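PDB 3FKJ: putative phosphosugar isomerases, which is a putative phosphosugar isomerase that probably binds sugar phosphates through SIS-type alpha/beta domains and assembles as a dimer. Local coordinates for residues Phe283-Arg286 against Lys290-Leu293; Phe264-Ser269 against Arg279-Ile284; Asp33-Gln38 against Ala168-Tyr173; Tyr158-Ala163 against Asp177-Ala182. All coordinates share one frame; numbering follows the deposited sequence.

How the contacts relate
The four contacts fall into two pairs in separate parts of the fold, contacts 1 and 2 lying across the chain's centre from contact 3. Contacts 3 and 4 come first in sequence, share helix 155-170 and interleave, their segments alternating along the chain; their centres lie about 15 Å apart, and Tyr173 of one packs on Leu179 of the other. Contacts 1 and 2 follow, with centres about 6 Å apart. They share helix 274-286 and belong to one beta-alpha-beta unit, whose strands 263-268 and 290-295 are neighbours in the four-stranded parallel sheet. The two pairs thus serve different sheets and do not touch, and contacts 1 and 2 also reach the second subunit.

Contact 1 of 4, residues Phe283-Arg286 against Lys290-Leu293; sequences FIER and KLQL
The flat group that meets the opposite segment is the carboxylate of Glu285, and what it meets is a methyl of Leu291. CD2 of that leucine approaches Glu285 OE2 to 3.9 Å from a position tilted out of the carboxylate plane, beside the oxygen and not over the middle of the group. The methylene behind it joins in, Glu285 CG lying 4.1 Å from Leu291 CD2. With CG anti to the carbonyl carbon (chi1 -66°), the extended chain brings both the CG methylene and OE2 alongside the leucine methyl; Glu285 itself is largely exposed.

The apolar part of the contact is Ile284, which is buried, against Leu291. Ile284 CG2 touches Leu291 CB at 3.9 Å, the two side chains crossing at about a right angle. The branch that touches is the one anti to the isoleucine's backbone nitrogen; the longer CG1 arm is turned elsewhere. Leu291 thus meets Ile284 through CB and Glu285 through CD2, the contact being purely one of packing.

On the strand's far side, Lys290 forms a salt bridge with Glu211 and a cation-pi contact with Trp208; Gln292 is hydrogen-bonded to Asp200 and Arg203. On the helix, Phe283 meets Tyr341 of the second subunit edge-to-face. A helix end folding back, after three intervening residues, onto the strand that follows it is the second half of a beta-alpha-beta crossover, here in the four-stranded parallel sheet, consistent with a second SIS-like domain.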
# COMPACT_ATOMS: atom_id res chain seq x y z
N PHE A 283 11.70 -0.05 20.66
CA PHE A 283 11.71 1.40 20.57
C PHE A 283 10.46 2.02 21.22
O PHE A 283 10.57 2.95 22.03
CB PHE A 283 11.80 1.85 19.11
CG PHE A 283 11.83 3.35 18.96
CD1 PHE A 283 13.04 4.03 18.86
CD2 PHE A 283 10.65 4.10 18.97
CE1 PHE A 283 13.07 5.40 18.75
CE2 PHE A 283 10.69 5.47 18.87
CZ PHE A 283 11.88 6.12 18.72
N ILE A 284 9.27 1.53 20.86
CA ILE A 284 8.01 2.02 21.45
C ILE A 284 8.04 1.92 22.99
O ILE A 284 7.54 2.81 23.68
CB ILE A 284 6.77 1.27 20.91
CG1 ILE A 284 6.63 1.39 19.38
CG2 ILE A 284 5.50 1.80 21.57
CD1 ILE A 284 5.72 0.35 18.80
N GLU A 285 8.61 0.85 23.52
CA GLU A 285 8.72 0.68 24.98
C GLU A 285 9.80 1.56 25.59
O GLU A 285 9.62 2.08 26.69
CB GLU A 285 8.95 -0.79 25.33
CG GLU A 285 7.74 -1.64 24.97
CD GLU A 285 7.84 -3.11 25.37
OE1 GLU A 285 8.96 -3.58 25.74
OE2 GLU A 285 6.79 -3.80 25.31
N ARG A 286 10.91 1.75 24.87
CA ARG A 286 11.98 2.64 25.33
C ARG A 286 11.45 4.07 25.44
O ARG A 286 11.93 4.84 26.27
CB ARG A 286 13.20 2.60 24.39
CG ARG A 286 14.44 3.38 24.88
CD ARG A 286 15.66 3.36 23.90
NE ARG A 286 15.96 2.03 23.34
CZ ARG A 286 16.03 1.72 22.04
NH1 ARG A 286 15.85 2.63 21.08
NH2 ARG A 286 16.29 0.47 21.68
N LYS A 290 2.16 4.01 24.34
CA LYS A 290 1.05 3.20 24.81
C LYS A 290 0.86 2.07 23.85
O LYS A 290 0.19 2.22 22.83
CB LYS A 290 -0.24 4.02 24.90
CG LYS A 290 -1.37 3.28 25.60
CD LYS A 290 -2.61 4.13 25.65
CE LYS A 290 -3.66 3.55 26.55
NZ LYS A 290 -4.57 4.60 27.00
N LEU A 291 1.44 0.92 24.18
CA LEU A 291 1.50 -0.20 23.24
C LEU A 291 0.52 -1.30 23.62
O LEU A 291 0.54 -1.76 24.74
CB LEU A 291 2.94 -0.74 23.14
CG LEU A 291 3.19 -2.01 22.31
CD1 LEU A 291 2.69 -1.87 20.86
CD2 LEU A 291 4.68 -2.39 22.38
N GLN A 292 -0.36 -1.67 22.70
CA GLN A 292 -1.12 -2.92 22.78
C GLN A 292 -0.46 -3.86 21.79
O GLN A 292 -0.47 -3.60 20.57
CB GLN A 292 -2.58 -2.72 22.38
CG GLN A 292 -3.40 -4.03 22.26
CD GLN A 292 -3.58 -4.71 23.62
OE1 GLN A 292 -3.68 -4.04 24.63
NE2 GLN A 292 -3.61 -6.04 23.63
N LEU A 293 0.16 -4.90 22.32
CA LEU A 293 0.75 -5.93 21.49
C LEU A 293 -0.25 -7.06 21.30
O LEU A 293 -0.82 -7.56 22.25
CB LEU A 293 2.03 -6.44 22.15
CG LEU A 293 2.88 -7.44 21.36
CD1 LEU A 293 3.25 -6.95 19.96
CD2 LEU A 293 4.12 -7.75 22.18

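Contact 2 of 4, residues Phe264-Ser269 against Arg279-Ile284; sequences FILLQS and RAIRFI
Apolar packing joins Phe264 to Ile284 and Leu266 to Ile281: two strand residues meet helix residues about one turn apart. The phenylalanine ring takes Ile284 CD1 over one face, while its CD2 atom lies 3.8 Å from Ile284 CG2; the isoleucine thus uses both branches on a single ring. Leu266 CD2 faces Ile281, the two side chains crossing at about a right angle; the modelled spacing to CG1 is too short to be trusted.

A second kind of contact sets a methyl against an amide. Ile281 CD1 sits over one face of the Gln268 amide, displaced toward the gap between OE1 and NE2, at 3.5 Å from OE1 and 3.6 Å from NE2. The glutamine reaches this position with CG anti to its backbone nitrogen (chi1 -176°) and the chain extended, and a hydrogen bond from NE2 to Asp278 OD1, just before the helical segment, helps to fix the amide's rotation.

Strand and helix run nearly antiparallel, at 154° with axes 10.5 Å apart, as the first half of a beta-alpha-beta unit requires. The helix's outer side turns to the dimer interface, where Arg279 forms salt bridges with Glu104 and the terminal carboxylate of Tyr347 of the second subunit. On the sheet side, Met217 of strand 213-218 adjoins Phe264 and Leu266, and Leu293 of strand 290-295 adjoins Leu266 and Gln268.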
# COMPACT_ATOMS: atom_id res chain seq x y z
N PHE A 264 -0.15 2.88 20.03
CA PHE A 264 0.15 1.95 18.94
C PHE A 264 -0.46 0.58 19.26
O PHE A 264 -0.27 0.05 20.35
CB PHE A 264 1.66 1.75 18.81
CG PHE A 264 2.43 2.99 18.49
CD1 PHE A 264 2.66 3.36 17.17
CD2 PHE A 264 2.96 3.78 19.50
CE1 PHE A 264 3.38 4.51 16.86
CE2 PHE A 264 3.69 4.91 19.21
CZ PHE A 264 3.88 5.29 17.85
N ILE A 265 -1.15 0.01 18.29
CA ILE A 265 -1.53 -1.38 18.32
C ILE A 265 -0.67 -2.08 17.24
O ILE A 265 -0.80 -1.78 16.04
CB ILE A 265 -3.06 -1.59 18.04
CG1 ILE A 265 -3.88 -0.71 19.00
CG2 ILE A 265 -3.40 -3.12 18.15
CD1 ILE A 265 -5.31 -0.39 18.57
N LEU A 266 0.22 -2.96 17.71
CA LEU A 266 1.11 -3.75 16.86
C LEU A 266 0.54 -5.14 16.73
O LEU A 266 0.30 -5.83 17.71
CB LEU A 266 2.54 -3.82 17.41
CG LEU A 266 3.59 -4.70 16.69
CD1 LEU A 266 3.88 -4.15 15.32
CD2 LEU A 266 4.87 -4.77 17.48
N LEU A 267 0.28 -5.53 15.49
CA LEU A 267 -0.11 -6.89 15.14
C LEU A 267 1.13 -7.61 14.71
O LEU A 267 1.49 -7.56 13.55
CB LEU A 267 -1.13 -6.88 14.01
CG LEU A 267 -2.38 -6.01 14.24
CD1 LEU A 267 -3.29 -6.26 13.11
CD2 LEU A 267 -3.07 -6.31 15.57
N GLN A 268 1.78 -8.25 15.67
CA GLN A 268 3.06 -8.94 15.49
C GLN A 268 2.86 -10.32 14.82
O GLN A 268 1.90 -11.05 15.11
CB GLN A 268 3.80 -9.11 16.84
CG GLN A 268 5.18 -9.73 16.72
CD GLN A 268 5.99 -9.67 18.01
OE1 GLN A 268 5.42 -9.58 19.10
NE2 GLN A 268 7.32 -9.72 17.87
N SER A 269 3.78 -10.63 13.91
CA SER A 269 3.74 -11.84 13.11
C SER A 269 4.74 -12.87 13.60
O SER A 269 5.76 -12.54 14.27
CB SER A 269 4.10 -11.53 11.65
OG SER A 269 3.20 -10.61 11.05
N ARG A 279 11.92 -4.97 16.61
CA ARG A 279 12.63 -3.68 16.55
C ARG A 279 11.73 -2.49 16.98
O ARG A 279 12.17 -1.60 17.73
CB ARG A 279 13.20 -3.46 15.15
CG ARG A 279 14.18 -2.33 15.09
CD ARG A 279 14.43 -1.92 13.70
NE ARG A 279 15.35 -0.80 13.64
CZ ARG A 279 15.71 -0.19 12.51
NH1 ARG A 279 15.28 -0.60 11.34
NH2 ARG A 279 16.56 0.82 12.56
N ALA A 280 10.49 -2.51 16.49
CA ALA A 280 9.50 -1.50 16.82
C ALA A 280 9.10 -1.56 18.30
O ALA A 280 8.96 -0.53 18.95
CB ALA A 280 8.26 -1.64 15.92
N ILE A 281 8.92 -2.77 18.83
CA ILE A 281 8.50 -2.98 20.20
C ILE A 281 9.54 -2.39 21.16
O ILE A 281 9.18 -1.63 22.04
CB ILE A 281 8.30 -4.49 20.51
CG1 ILE A 281 7.14 -5.06 19.69
CG2 ILE A 281 8.04 -4.75 22.00
CD1 ILE A 281 7.20 -6.60 19.62
N ARG A 282 10.81 -2.71 20.97
CA ARG A 282 11.88 -2.19 21.79
C ARG A 282 11.87 -0.67 21.83
O ARG A 282 12.01 -0.08 22.90
CB ARG A 282 13.24 -2.68 21.31
CG ARG A 282 13.41 -4.20 21.42
CD ARG A 282 14.86 -4.63 21.23
NE ARG A 282 15.39 -4.26 19.90
CZ ARG A 282 15.37 -5.03 18.82
NH1 ARG A 282 14.86 -6.26 18.86
NH2 ARG A 282 15.88 -4.57 17.68
N PHE A 283 11.70 -0.05 20.66
CA PHE A 283 11.71 1.40 20.57
C PHE A 283 10.46 2.02 21.22
O PHE A 283 10.57 2.95 22.03
CB PHE A 283 11.80 1.85 19.11
CG PHE A 283 11.83 3.35 18.96
CD1 PHE A 283 13.04 4.03 18.86
CD2 PHE A 283 10.65 4.10 18.97
CE1 PHE A 283 13.07 5.40 18.75
CE2 PHE A 283 10.69 5.47 18.87
CZ PHE A 283 11.88 6.12 18.72
N ILE A 284 9.27 1.53 20.86
CA ILE A 284 8.01 2.02 21.45
C ILE A 284 8.04 1.92 22.99
O ILE A 284 7.54 2.81 23.68
CB ILE A 284 6.77 1.27 20.91
CG1 ILE A 284 6.63 1.39 19.38
CG2 ILE A 284 5.50 1.80 21.57
CD1 ILE A 284 5.72 0.35 18.80

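Contact 3 of 4, residues Asp33-Gln38 against Ala168-Tyr173; sequences DILGKQ and AQTEGY
Leu35 and Gln169 mark the closest backbone approach, their CA atoms 8.2 Å apart where the last turns of two helices come side by side. Side chains bridge that distance, and the bridging is led by Leu35. Its CD1 rests 3.5 Å from Gln169 CB and 3.6 Å from Gln169 O, alongside the base of the glutamine and its carbonyl. Its CD2, with CD1 close behind, meets Thr170 CG2 at 4.0 Å, these two side chains crossing at about a right angle.

The threonine's rotation decides which branch is presented. With chi1 at 64°, OG1 sits between the backbone nitrogen and the carbonyl carbon and bonds back to Ile166 O, which leaves the methyl as the group that touches the leucine. In Gln169, CB makes the closest approach, and the amide, whose OE1 also comes near Leu35 CD1, is held by Glu165 on its own helix and by Ser32 and Arg28 O on helix 22-35.

Beyond Leu35 the chain turns, and Ile34 O accepts from both Lys37 N and Gln38 N. Lys37 NZ folds back to Asp33 OD2 at 3.2 Å, a salt bridge on the syn side, 19° out of the carboxylate plane; Tyr136 OH is a second partner of that oxygen.

This is surface packing of two helix ends flanking the sheet of an alpha/beta, SIS-type domain. Ile34 reaches Tyr136 of strand 136-139, outermost in that sheet within this chain, and Tyr173 carries the second segment onward to Leu179 of helix 176-184 and Phe61 of helix 56-65.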
# COMPACT_ATOMS: atom_id res chain seq x y z
N ASP A 33 -10.70 -24.82 -13.94
CA ASP A 33 -11.55 -24.38 -15.04
C ASP A 33 -10.91 -23.25 -15.84
O ASP A 33 -10.84 -23.30 -17.05
CB ASP A 33 -12.92 -23.94 -14.54
CG ASP A 33 -13.99 -24.02 -15.62
OD1 ASP A 33 -14.50 -25.13 -15.88
OD2 ASP A 33 -14.31 -22.98 -16.23
N ILE A 34 -10.40 -22.25 -15.14
CA ILE A 34 -9.74 -21.14 -15.80
C ILE A 34 -8.52 -21.60 -16.59
O ILE A 34 -8.32 -21.20 -17.73
CB ILE A 34 -9.33 -20.07 -14.79
CG1 ILE A 34 -10.58 -19.42 -14.15
CG2 ILE A 34 -8.41 -19.05 -15.47
CD1 ILE A 34 -10.30 -18.76 -12.75
N LEU A 35 -7.69 -22.44 -15.98
CA LEU A 35 -6.48 -22.94 -16.69
C LEU A 35 -6.78 -23.77 -17.94
O LEU A 35 -5.96 -23.84 -18.86
CB LEU A 35 -5.55 -23.71 -15.74
CG LEU A 35 -4.77 -22.76 -14.80
CD1 LEU A 35 -4.20 -23.51 -13.62
CD2 LEU A 35 -3.68 -22.02 -15.57
N GLY A 36 -7.95 -24.40 -17.97
CA GLY A 36 -8.38 -25.14 -19.16
C GLY A 36 -8.69 -24.23 -20.34
O GLY A 36 -8.76 -24.69 -21.48
N LYS A 37 -8.86 -22.93 -20.06
CA LYS A 37 -9.31 -21.95 -21.04
C LYS A 37 -8.31 -20.80 -21.33
O LYS A 37 -8.47 -20.09 -22.32
CB LYS A 37 -10.62 -21.34 -20.55
CG LYS A 37 -11.73 -22.35 -20.42
CD LYS A 37 -12.90 -21.75 -19.69
CE LYS A 37 -14.15 -22.62 -19.81
NZ LYS A 37 -15.31 -21.96 -19.10
N GLN A 38 -7.31 -20.61 -20.47
CA GLN A 38 -6.29 -19.60 -20.69
C GLN A 38 -5.07 -19.88 -19.83
O GLN A 38 -5.07 -20.80 -19.03
CB GLN A 38 -6.84 -18.21 -20.31
CG GLN A 38 -7.25 -18.12 -18.85
CD GLN A 38 -7.61 -16.72 -18.41
OE1 GLN A 38 -8.68 -16.19 -18.76
NE2 GLN A 38 -6.74 -16.12 -17.63
N ALA A 168 -0.18 -23.48 -6.95
CA ALA A 168 -0.04 -24.92 -7.08
C ALA A 168 -0.30 -25.39 -8.51
O ALA A 168 0.42 -26.25 -9.00
CB ALA A 168 -1.01 -25.69 -6.08
N GLN A 169 -1.32 -24.84 -9.18
CA GLN A 169 -1.72 -25.37 -10.49
C GLN A 169 -0.94 -24.73 -11.65
O GLN A 169 -1.12 -25.12 -12.80
CB GLN A 169 -3.24 -25.18 -10.69
CG GLN A 169 -4.11 -26.05 -9.78
CD GLN A 169 -5.58 -25.90 -10.05
OE1 GLN A 169 -6.03 -25.90 -11.19
NE2 GLN A 169 -6.36 -25.78 -8.98
N THR A 170 -0.11 -23.72 -11.35
CA THR A 170 0.76 -23.10 -12.36
C THR A 170 2.25 -23.37 -12.13
O THR A 170 3.00 -23.54 -13.08
CB THR A 170 0.51 -21.56 -12.45
OG1 THR A 170 0.87 -20.92 -11.21
CG2 THR A 170 -0.94 -21.26 -12.77
N GLU A 171 2.71 -23.38 -10.90
CA GLU A 171 4.13 -23.57 -10.63
C GLU A 171 4.42 -24.79 -9.76
O GLU A 171 5.56 -25.21 -9.63
CB GLU A 171 4.71 -22.31 -9.94
CG GLU A 171 4.62 -21.07 -10.77
CD GLU A 171 5.19 -19.81 -10.09
OE1 GLU A 171 4.70 -18.70 -10.42
OE2 GLU A 171 6.15 -19.91 -9.29
N GLY A 172 3.39 -25.33 -9.15
CA GLY A 172 3.55 -26.32 -8.10
C GLY A 172 3.90 -25.67 -6.78
O GLY A 172 4.45 -24.57 -6.73
N TYR A 173 3.59 -26.36 -5.69
CA TYR A 173 3.90 -25.86 -4.38
C TYR A 173 4.13 -27.03 -3.47
O TYR A 173 3.20 -27.76 -3.17
CB TYR A 173 2.75 -25.01 -3.84
CG TYR A 173 3.00 -24.44 -2.47
CD1 TYR A 173 4.20 -23.73 -2.19
CD2 TYR A 173 2.06 -24.57 -1.47
CE1 TYR A 173 4.43 -23.18 -0.92
CE2 TYR A 173 2.28 -24.03 -0.19
CZ TYR A 173 3.47 -23.32 0.07
OH TYR A 173 3.69 -22.79 1.31

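Contact 4 of 4, residues Tyr158-Ala163 against Asp177-Ala182; sequences YSLWLA and DELVSA
Trp161 and Val180 cross at about a right angle, the valine methyl CG2 standing at the edge of the indole, near its plane, 4.2 Å from CZ3. The tryptophan thus offers the six-membered part of its ring system to this neighbour. With CG anti to the carbonyl carbon (chi1 -77°), the indole leaves the flank of its helix, but its outer end swings in toward the other helix. A hydrogen bond from NE1 to Ala152 O gives the buried N-H a partner and helps to hold the indole's rotation. The ring is further fixed by Phe183, stacked on it, and by His24, whose ring plane lies at about 20° to its own.

Leu160 and Leu179 make the second meeting, and here both side chains point across the interface. Their CD2 methyls meet at 4.3 Å, a looser van der Waals contact than a tight interlock would give. This is helix-to-helix packing between two consecutive helices, 155-170 and 176-184, which run in broadly opposing directions as a helical hairpin whose first helix lies on the five-stranded parallel sheet of the alpha/beta fold. Between the segments, the CA atoms of Trp161 and Val180 remain 8.6 Å apart.

Both leucines also rest on Phe61 of helix 56-65. One residue on, Trp161 and Val180 turn to helix 22-35 instead, where Ala23 and His24 receive them. Leu162 is directed to the sheet, touching Ile120 and Leu122 of strand 118-123.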
# COMPACT_ATOMS: atom_id res chain seq x y z
N TYR A 158 -10.45 -16.94 1.72
CA TYR A 158 -10.56 -17.30 0.30
C TYR A 158 -9.44 -16.66 -0.54
O TYR A 158 -9.03 -17.23 -1.55
CB TYR A 158 -11.94 -16.92 -0.24
CG TYR A 158 -12.96 -18.05 -0.20
CD1 TYR A 158 -12.95 -19.06 -1.15
CD2 TYR A 158 -13.94 -18.09 0.77
CE1 TYR A 158 -13.91 -20.08 -1.13
CE2 TYR A 158 -14.87 -19.10 0.81
CZ TYR A 158 -14.85 -20.10 -0.14
OH TYR A 158 -15.80 -21.08 -0.10
N SER A 159 -8.92 -15.52 -0.10
CA SER A 159 -7.78 -14.92 -0.79
C SER A 159 -6.61 -15.92 -0.72
O SER A 159 -5.87 -16.05 -1.69
CB SER A 159 -7.37 -13.54 -0.22
OG SER A 159 -6.67 -13.62 1.01
N LEU A 160 -6.47 -16.63 0.41
CA LEU A 160 -5.32 -17.51 0.59
C LEU A 160 -5.57 -18.83 -0.13
O LEU A 160 -4.67 -19.38 -0.74
CB LEU A 160 -4.98 -17.72 2.07
CG LEU A 160 -3.71 -18.55 2.37
CD1 LEU A 160 -2.45 -18.04 1.69
CD2 LEU A 160 -3.49 -18.69 3.85
N TRP A 161 -6.82 -19.33 -0.08
CA TRP A 161 -7.21 -20.54 -0.83
C TRP A 161 -6.95 -20.36 -2.34
O TRP A 161 -6.37 -21.22 -2.99
CB TRP A 161 -8.69 -20.90 -0.61
CG TRP A 161 -9.00 -21.56 0.73
CD1 TRP A 161 -9.78 -21.05 1.71
CD2 TRP A 161 -8.57 -22.85 1.18
NE1 TRP A 161 -9.86 -21.93 2.76
CE2 TRP A 161 -9.12 -23.05 2.47
CE3 TRP A 161 -7.76 -23.85 0.63
CZ2 TRP A 161 -8.90 -24.22 3.21
CZ3 TRP A 161 -7.52 -25.00 1.38
CH2 TRP A 161 -8.09 -25.18 2.66
N LEU A 162 -7.45 -19.26 -2.89
CA LEU A 162 -7.31 -18.96 -4.33
C LEU A 162 -5.85 -18.78 -4.70
O LEU A 162 -5.37 -19.34 -5.69
CB LEU A 162 -8.10 -17.70 -4.69
CG LEU A 162 -9.61 -17.90 -4.67
CD1 LEU A 162 -10.39 -16.53 -4.63
CD2 LEU A 162 -9.96 -18.73 -5.85
N ALA A 163 -5.11 -18.04 -3.88
CA ALA A 163 -3.66 -17.91 -4.04
C ALA A 163 -2.93 -19.27 -4.08
O ALA A 163 -2.10 -19.50 -4.98
CB ALA A 163 -3.05 -17.05 -2.95
N ASP A 177 0.09 -29.62 0.76
CA ASP A 177 -0.57 -30.47 1.73
C ASP A 177 -0.43 -29.85 3.12
O ASP A 177 -1.37 -29.89 3.91
CB ASP A 177 0.04 -31.89 1.71
CG ASP A 177 -0.39 -32.73 0.50
OD1 ASP A 177 -1.33 -32.36 -0.24
OD2 ASP A 177 0.24 -33.78 0.28
N GLU A 178 0.74 -29.29 3.41
CA GLU A 178 0.98 -28.66 4.72
C GLU A 178 0.03 -27.48 4.98
O GLU A 178 -0.44 -27.29 6.10
CB GLU A 178 2.43 -28.18 4.86
CG GLU A 178 3.24 -28.94 5.89
CD GLU A 178 2.66 -28.84 7.31
OE1 GLU A 178 2.15 -29.87 7.80
OE2 GLU A 178 2.71 -27.75 7.93
N LEU A 179 -0.24 -26.70 3.95
CA LEU A 179 -1.06 -25.50 4.11
C LEU A 179 -2.54 -25.90 4.18
O LEU A 179 -3.30 -25.32 4.95
CB LEU A 179 -0.77 -24.49 2.98
CG LEU A 179 -1.20 -23.02 3.17
CD1 LEU A 179 -0.30 -22.12 2.38
CD2 LEU A 179 -2.64 -22.80 2.77
N VAL A 180 -2.93 -26.92 3.42
CA VAL A 180 -4.29 -27.45 3.43
C VAL A 180 -4.64 -28.02 4.79
O VAL A 180 -5.77 -27.86 5.26
CB VAL A 180 -4.49 -28.52 2.34
CG1 VAL A 180 -5.75 -29.34 2.61
CG2 VAL A 180 -4.55 -27.87 0.94
N SER A 181 -3.69 -28.68 5.43
CA SER A 181 -3.95 -29.28 6.74
C SER A 181 -3.78 -28.20 7.82
O SER A 181 -4.46 -28.25 8.83
CB SER A 181 -3.11 -30.55 6.99
OG SER A 181 -1.85 -30.26 7.54
N ALA A 182 -2.91 -27.20 7.58
CA ALA A 182 -2.86 -26.00 8.44
C ALA A 182 -4.23 -25.33 8.46
O ALA A 182 -4.75 -25.01 9.52
CB ALA A 182 -1.82 -25.01 7.95